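Local coordinates for protein lipase aflb (Neosartorya fumigata, PDB 6IDY) that is a fungal lipase of probable alpha/beta-hydrolase fold that probably hydrolyses ester bonds of lipids and carries a bound calcium ion, at residues 229-234 and 256-261; 319-324 and 359-364. One frame throughout, in Å; residues are numbered along the deposited sequence.

Interaction 1 of 2, residues 229-234 and 256-261; sequences VLSWSQ and FIAISP
Three groups grip the carbonyl oxygen of Ile259. Ser233 N donates to Ile259 O at 2.9 Å, water 1 gives the same oxygen a second hydrogen bond at 2.8 Å, and the CA-H of Trp232 adds a weaker contact. The water also donates to Ser233 O and accepts from Ser231 OG, tying the end of one strand to the turn that leaves the other. A chi1 of 77° sets Ser231 OG between its own backbone N and carbonyl carbon, where it meets the edge of the Phe256 ring in plane, 3.3 Å from CE1. Upstream, strands 227-232 and 253-259 pair in parallel through Ile257 N to Val229 O, Ser231 N to Ile257 O and Ile259 N to Ser231 O; in the last of these the donor is tilted from the carbonyl plane. With helix 235-245 they form a right-handed beta-alpha-beta unit of the alpha/beta-hydrolase sheet, and the sharp turn at Ser233 (phi 54°, psi -125°) fits the nucleophile elbow, the serine lying within Trp-Ser-Gln. Ser233 OG hydrogen-bonds His361 NE2. On the sheet face bearing Leu230 and Trp232, the two methyls of Leu230 divide their contacts: CD1 meets CG2 of Ile257, and CD2 lies 3.8 Å from CG1 of Ile259. The Trp232 side chain crosses that of Ile259 at about a right angle, its CD1 being 3.9 Å from Ile259 CG2. Its NE1 is bonded to His361 O, and Ser233 CB sits over the centre of its ring. Val229 and Phe256, on the other face, pack against Thr239 of helix 235-245.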
loop_
_atom_site.group_PDB
_atom_site.type_symbol
_atom_site.label_atom_id
_atom_site.label_comp_id
_atom_site.label_asym_id
_atom_site.label_seq_id
_atom_site.Cartn_x
_atom_site.Cartn_y
_atom_site.Cartn_z
ATOM N N VAL A 229 -7.581 4.345 -9.338
ATOM C CA VAL A 229 -7.045 4.181 -7.995
ATOM C C VAL A 229 -5.926 3.149 -8.086
ATOM O O VAL A 229 -6.126 2.085 -8.675
ATOM C CB VAL A 229 -8.131 3.731 -6.967
ATOM C CG1 VAL A 229 -7.511 3.437 -5.609
ATOM C CG2 VAL A 229 -9.263 4.762 -6.836
ATOM N N LEU A 230 -4.758 3.461 -7.509
ATOM C CA LEU A 230 -3.669 2.498 -7.408
ATOM C C LEU A 230 -3.408 2.357 -5.917
ATOM O O LEU A 230 -3.134 3.347 -5.238
ATOM C CB LEU A 230 -2.404 2.911 -8.179
ATOM C CG LEU A 230 -1.347 1.806 -8.342
ATOM C CD1 LEU A 230 -0.630 1.943 -9.659
ATOM C CD2 LEU A 230 -0.340 1.820 -7.192
ATOM N N SER A 231 -3.548 1.138 -5.405
ATOM C CA SER A 231 -3.374 0.883 -3.986
ATOM C C SER A 231 -2.240 -0.097 -3.702
ATOM O O SER A 231 -1.826 -0.841 -4.587
ATOM C CB SER A 231 -4.686 0.379 -3.388
ATOM O OG SER A 231 -4.922 -0.985 -3.696
ATOM N N TRP A 232 -1.738 -0.077 -2.463
ATOM C CA TRP A 232 -0.723 -0.994 -1.976
ATOM C C TRP A 232 -1.196 -1.593 -0.663
ATOM O O TRP A 232 -1.746 -0.871 0.164
ATOM C CB TRP A 232 0.654 -0.309 -1.784
ATOM C CG TRP A 232 1.703 -1.236 -1.222
ATOM C CD1 TRP A 232 2.106 -2.430 -1.747
ATOM C CD2 TRP A 232 2.440 -1.064 -0.003
ATOM N NE1 TRP A 232 3.050 -3.012 -0.930
ATOM C CE2 TRP A 232 3.272 -2.197 0.150
ATOM C CE3 TRP A 232 2.498 -0.047 0.970
ATOM C CZ2 TRP A 232 4.151 -2.343 1.234
ATOM C CZ3 TRP A 232 3.364 -0.195 2.045
ATOM C CH2 TRP A 232 4.187 -1.326 2.163
ATOM N N SER A 233 -0.994 -2.915 -0.482
ATOM C CA SER A 233 -1.274 -3.637 0.760
ATOM C C SER A 233 -2.724 -3.415 1.223
ATOM O O SER A 233 -3.649 -3.613 0.428
ATOM C CB SER A 233 -0.258 -3.207 1.825
ATOM O OG SER A 233 -0.347 -3.949 3.026
ATOM N N GLN A 234 -2.913 -2.940 2.475
ATOM C CA GLN A 234 -4.211 -2.611 3.065
ATOM C C GLN A 234 -4.999 -1.605 2.217
ATOM O O GLN A 234 -6.225 -1.575 2.299
ATOM C CB GLN A 234 -4.024 -2.065 4.480
ATOM C CG GLN A 234 -5.326 -1.958 5.264
ATOM C CD GLN A 234 -5.281 -0.823 6.237
ATOM O OE1 GLN A 234 -6.176 0.020 6.276
ATOM N NE2 GLN A 234 -4.247 -0.782 7.053
ATOM N N PHE A 256 -9.017 0.058 -10.895
ATOM C CA PHE A 256 -8.537 -0.149 -9.540
ATOM C C PHE A 256 -7.338 -1.085 -9.687
ATOM O O PHE A 256 -7.509 -2.255 -10.012
ATOM C CB PHE A 256 -9.665 -0.712 -8.630
ATOM C CG PHE A 256 -9.333 -1.203 -7.226
ATOM C CD1 PHE A 256 -8.141 -0.841 -6.600
ATOM C CD2 PHE A 256 -10.223 -2.015 -6.528
ATOM C CE1 PHE A 256 -7.837 -1.305 -5.315
ATOM C CE2 PHE A 256 -9.918 -2.474 -5.243
ATOM C CZ PHE A 256 -8.726 -2.122 -4.648
ATOM N N ILE A 257 -6.117 -0.538 -9.555
ATOM C CA ILE A 257 -4.870 -1.306 -9.652
ATOM C C ILE A 257 -4.428 -1.602 -8.224
ATOM O O ILE A 257 -4.129 -0.689 -7.462
ATOM C CB ILE A 257 -3.790 -0.584 -10.516
ATOM C CG1 ILE A 257 -4.326 -0.305 -11.944
ATOM C CG2 ILE A 257 -2.473 -1.404 -10.560
ATOM C CD1 ILE A 257 -3.805 1.000 -12.591
ATOM N N ALA A 258 -4.457 -2.873 -7.842
ATOM C CA ALA A 258 -4.148 -3.278 -6.479
ATOM C C ALA A 258 -2.838 -4.047 -6.367
ATOM O O ALA A 258 -2.729 -5.185 -6.828
ATOM C CB ALA A 258 -5.309 -4.072 -5.904
ATOM N N ILE A 259 -1.831 -3.394 -5.762
ATOM C CA ILE A 259 -0.493 -3.958 -5.540
ATOM C C ILE A 259 -0.491 -4.670 -4.190
ATOM O O ILE A 259 -0.837 -4.058 -3.174
ATOM C CB ILE A 259 0.607 -2.857 -5.622
ATOM C CG1 ILE A 259 0.430 -1.925 -6.873
ATOM C CG2 ILE A 259 2.013 -3.450 -5.530
ATOM C CD1 ILE A 259 0.491 -2.605 -8.318
ATOM N N SER A 260 -0.128 -5.975 -4.194
ATOM C CA SER A 260 -0.070 -6.864 -3.017
ATOM C C SER A 260 -1.334 -6.719 -2.152
ATOM O O SER A 260 -1.209 -6.470 -0.946
ATOM C CB SER A 260 1.184 -6.573 -2.186
ATOM O OG SER A 260 2.359 -6.776 -2.950
ATOM N N PRO A 261 -2.560 -6.810 -2.731
ATOM C CA PRO A 261 -3.755 -6.615 -1.901
ATOM C C PRO A 261 -4.107 -7.826 -1.062
ATOM O O PRO A 261 -3.992 -8.956 -1.521
ATOM C CB PRO A 261 -4.835 -6.303 -2.927
ATOM C CG PRO A 261 -4.419 -7.092 -4.135
ATOM C CD PRO A 261 -2.929 -7.121 -4.135
HETATM O O HOH W 1 -3.404 -3.116 -2.674
#

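Interaction 2 of 2, residues 319-324 and 359-364; sequences EIVQPM and YTHEGV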
loop_
_atom_site.group_PDB
_atom_site.type_symbol
_atom_site.label_atom_id
_atom_site.label_comp_id
_atom_site.label_asym_id
_atom_site.label_seq_id
_atom_site.Cartn_x
_atom_site.Cartn_y
_atom_site.Cartn_z
ATOM N N GLU A 319 6.210 -11.432 2.266
ATOM C CA GLU A 319 6.581 -11.769 3.648
ATOM C C GLU A 319 5.542 -11.319 4.692
ATOM O O GLU A 319 5.709 -11.585 5.884
ATOM C CB GLU A 319 7.990 -11.205 3.964
ATOM C CG GLU A 319 8.036 -9.731 4.358
ATOM C CD GLU A 319 7.893 -8.669 3.280
ATOM O OE1 GLU A 319 7.543 -8.996 2.122
ATOM O OE2 GLU A 319 8.135 -7.488 3.607
ATOM N N ILE A 320 4.492 -10.622 4.245
ATOM C CA ILE A 320 3.444 -10.061 5.105
ATOM C C ILE A 320 2.143 -10.836 4.982
ATOM O O ILE A 320 1.504 -11.142 5.989
ATOM C CB ILE A 320 3.201 -8.553 4.745
ATOM C CG1 ILE A 320 4.510 -7.699 4.749
ATOM C CG2 ILE A 320 2.109 -7.929 5.619
ATOM C CD1 ILE A 320 5.249 -7.544 6.004
ATOM N N VAL A 321 1.726 -11.082 3.738
ATOM C CA VAL A 321 0.458 -11.720 3.401
ATOM C C VAL A 321 0.682 -13.105 2.846
ATOM O O VAL A 321 1.483 -13.285 1.933
ATOM C CB VAL A 321 -0.372 -10.836 2.420
ATOM C CG1 VAL A 321 -1.737 -11.458 2.112
ATOM C CG2 VAL A 321 -0.530 -9.407 2.946
ATOM N N GLN A 322 -0.036 -14.086 3.404
ATOM C CA GLN A 322 -0.035 -15.454 2.917
ATOM C C GLN A 322 -1.418 -16.070 3.120
ATOM O O GLN A 322 -2.058 -15.801 4.135
ATOM C CB GLN A 322 1.059 -16.332 3.546
ATOM C CG GLN A 322 2.435 -16.318 2.835
ATOM C CD GLN A 322 2.508 -16.251 1.310
ATOM O OE1 GLN A 322 1.977 -17.106 0.568
ATOM N NE2 GLN A 322 3.224 -15.241 0.813
ATOM N N PRO A 323 -1.899 -16.898 2.174
ATOM C CA PRO A 323 -1.257 -17.283 0.905
ATOM C C PRO A 323 -1.332 -16.180 -0.163
ATOM O O PRO A 323 -2.327 -15.445 -0.240
ATOM C CB PRO A 323 -2.021 -18.552 0.511
ATOM C CG PRO A 323 -3.398 -18.308 1.020
ATOM C CD PRO A 323 -3.215 -17.547 2.325
ATOM N N MET A 324 -0.246 -16.039 -0.942
ATOM C CA MET A 324 -0.147 -15.106 -2.068
ATOM C C MET A 324 0.265 -15.842 -3.354
ATOM O O MET A 324 0.929 -15.283 -4.225
ATOM C CB MET A 324 0.760 -13.899 -1.755
ATOM C CG MET A 324 0.069 -12.798 -0.977
ATOM S SD MET A 324 -1.385 -12.072 -1.774
ATOM C CE MET A 324 -1.003 -10.346 -1.590
ATOM N N TYR A 359 10.235 -10.911 -5.132
ATOM C CA TYR A 359 9.594 -9.618 -4.951
ATOM C C TYR A 359 8.753 -9.678 -3.712
ATOM O O TYR A 359 7.787 -10.433 -3.637
ATOM C CB TYR A 359 8.789 -9.169 -6.184
ATOM C CG TYR A 359 9.693 -8.825 -7.342
ATOM C CD1 TYR A 359 10.135 -9.810 -8.221
ATOM C CD2 TYR A 359 10.169 -7.526 -7.520
ATOM C CE1 TYR A 359 11.009 -9.511 -9.261
ATOM C CE2 TYR A 359 11.036 -7.212 -8.568
ATOM C CZ TYR A 359 11.440 -8.209 -9.443
ATOM O OH TYR A 359 12.296 -7.935 -10.472
ATOM N N THR A 360 9.153 -8.897 -2.718
ATOM C CA THR A 360 8.503 -8.822 -1.412
ATOM C C THR A 360 7.125 -8.135 -1.528
ATOM O O THR A 360 6.723 -7.717 -2.618
ATOM C CB THR A 360 9.420 -8.046 -0.468
ATOM O OG1 THR A 360 9.694 -6.783 -1.071
ATOM C CG2 THR A 360 10.734 -8.771 -0.172
ATOM N N HIS A 361 6.416 -8.016 -0.399
ATOM C CA HIS A 361 5.120 -7.346 -0.296
ATOM C C HIS A 361 5.271 -5.921 -0.848
ATOM O O HIS A 361 4.491 -5.510 -1.706
ATOM C CB HIS A 361 4.704 -7.322 1.180
ATOM C CG HIS A 361 3.364 -6.719 1.449
ATOM N ND1 HIS A 361 2.194 -7.353 1.066
ATOM C CD2 HIS A 361 3.050 -5.595 2.127
ATOM C CE1 HIS A 361 1.212 -6.577 1.494
ATOM N NE2 HIS A 361 1.681 -5.517 2.147
ATOM N N GLU A 362 6.319 -5.204 -0.388
ATOM C CA GLU A 362 6.704 -3.854 -0.826
ATOM C C GLU A 362 7.357 -3.889 -2.210
ATOM O O GLU A 362 7.140 -2.977 -2.997
ATOM C CB GLU A 362 7.602 -3.135 0.218
ATOM C CG GLU A 362 8.951 -3.788 0.552
ATOM C CD GLU A 362 8.956 -5.031 1.430
ATOM O OE1 GLU A 362 7.872 -5.436 1.904
ATOM O OE2 GLU A 362 10.046 -5.612 1.634
ATOM N N GLY A 363 8.097 -4.961 -2.501
ATOM C CA GLY A 363 8.808 -5.177 -3.763
ATOM C C GLY A 363 7.969 -5.170 -5.022
ATOM O O GLY A 363 8.476 -4.821 -6.088
ATOM N N VAL A 364 6.678 -5.537 -4.922
ATOM C CA VAL A 364 5.778 -5.527 -6.088
ATOM C C VAL A 364 5.624 -4.071 -6.626
ATOM O O VAL A 364 5.437 -3.884 -7.831
ATOM C CB VAL A 364 4.426 -6.271 -5.839
ATOM C CG1 VAL A 364 3.611 -6.397 -7.132
ATOM C CG2 VAL A 364 4.663 -7.657 -5.251
#
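The histidine loop of a probable Ser-His-Asp catalytic triad meets the loop that follows the acid: Ile320 and Val321 lie against the ring of His361, whose ND1 is hydrogen-bonded to Asp318 OD2 while its other nitrogen serves the probable nucleophilic serine, as in the alpha/beta hydrolases. CB of Ile320 stands over one face of the imidazole, offset toward its rim, 3.9 Å from the centroid in a CH-pi contact. Its CG1 reaches back to His361 CB at 3.6 Å, while Val321 CG2 approaches His361 CE1 at 3.6 Å from an oblique direction. With CG anti to the backbone N (chi1 -177°), the imidazole is turned toward residues 319-324, one face under Ile320 CB. Asp318 is itself positioned by the same loop, since its OD1 accepts from the backbone N of both Ile320 and Val321.

The backbone of His361 is held as well. The Glu319 chain bends at chi2 (-76°), which brings OE1 to His361 N, and the syn lone pair of OE1 accepts from that N in a nearly straight bond of 2.9 Å. The same oxygen touches Thr360 CB at 3.3 Å. Glu319 OE2 lies 2.7 Å from Glu362 OE1, with the two carboxyl planes almost perpendicular, 82° apart. So short an approach between buried acids suggests that one of them holds a proton, its pKa perhaps raised by the other's charge. Met84 of helix 81-90 and Leu415 of helix 414-424 pack on both glutamates. Beside them an ST motif shapes the turn into the 3-10 segment that includes Gly363 and Val364: Thr360 OG1, also bonded to Glu412 OE2, accepts from Gly363 N at 2.8 Å.

How the interactions relate
The chain first completes interaction 1, which closes the short beta-alpha-beta loop running through helix 235-245 between two central strands of the sheet. Interaction 2 follows it in series, neither nested nor crossing, and closes a longer loop that begins after strand 310-314, passes through strand 341-345 and helix 346-349, and returns before helix 368-379. Their centres lie about 12 Å apart, yet the two contacts touch. The C-terminal ends of the central strands meet the loops that carry the acid and the histidine of the probable triad. Ser260 OG makes a probable hydrogen bond to His361 O and packs on Val364 CG2, and Pro261 O packs on Met324 CE.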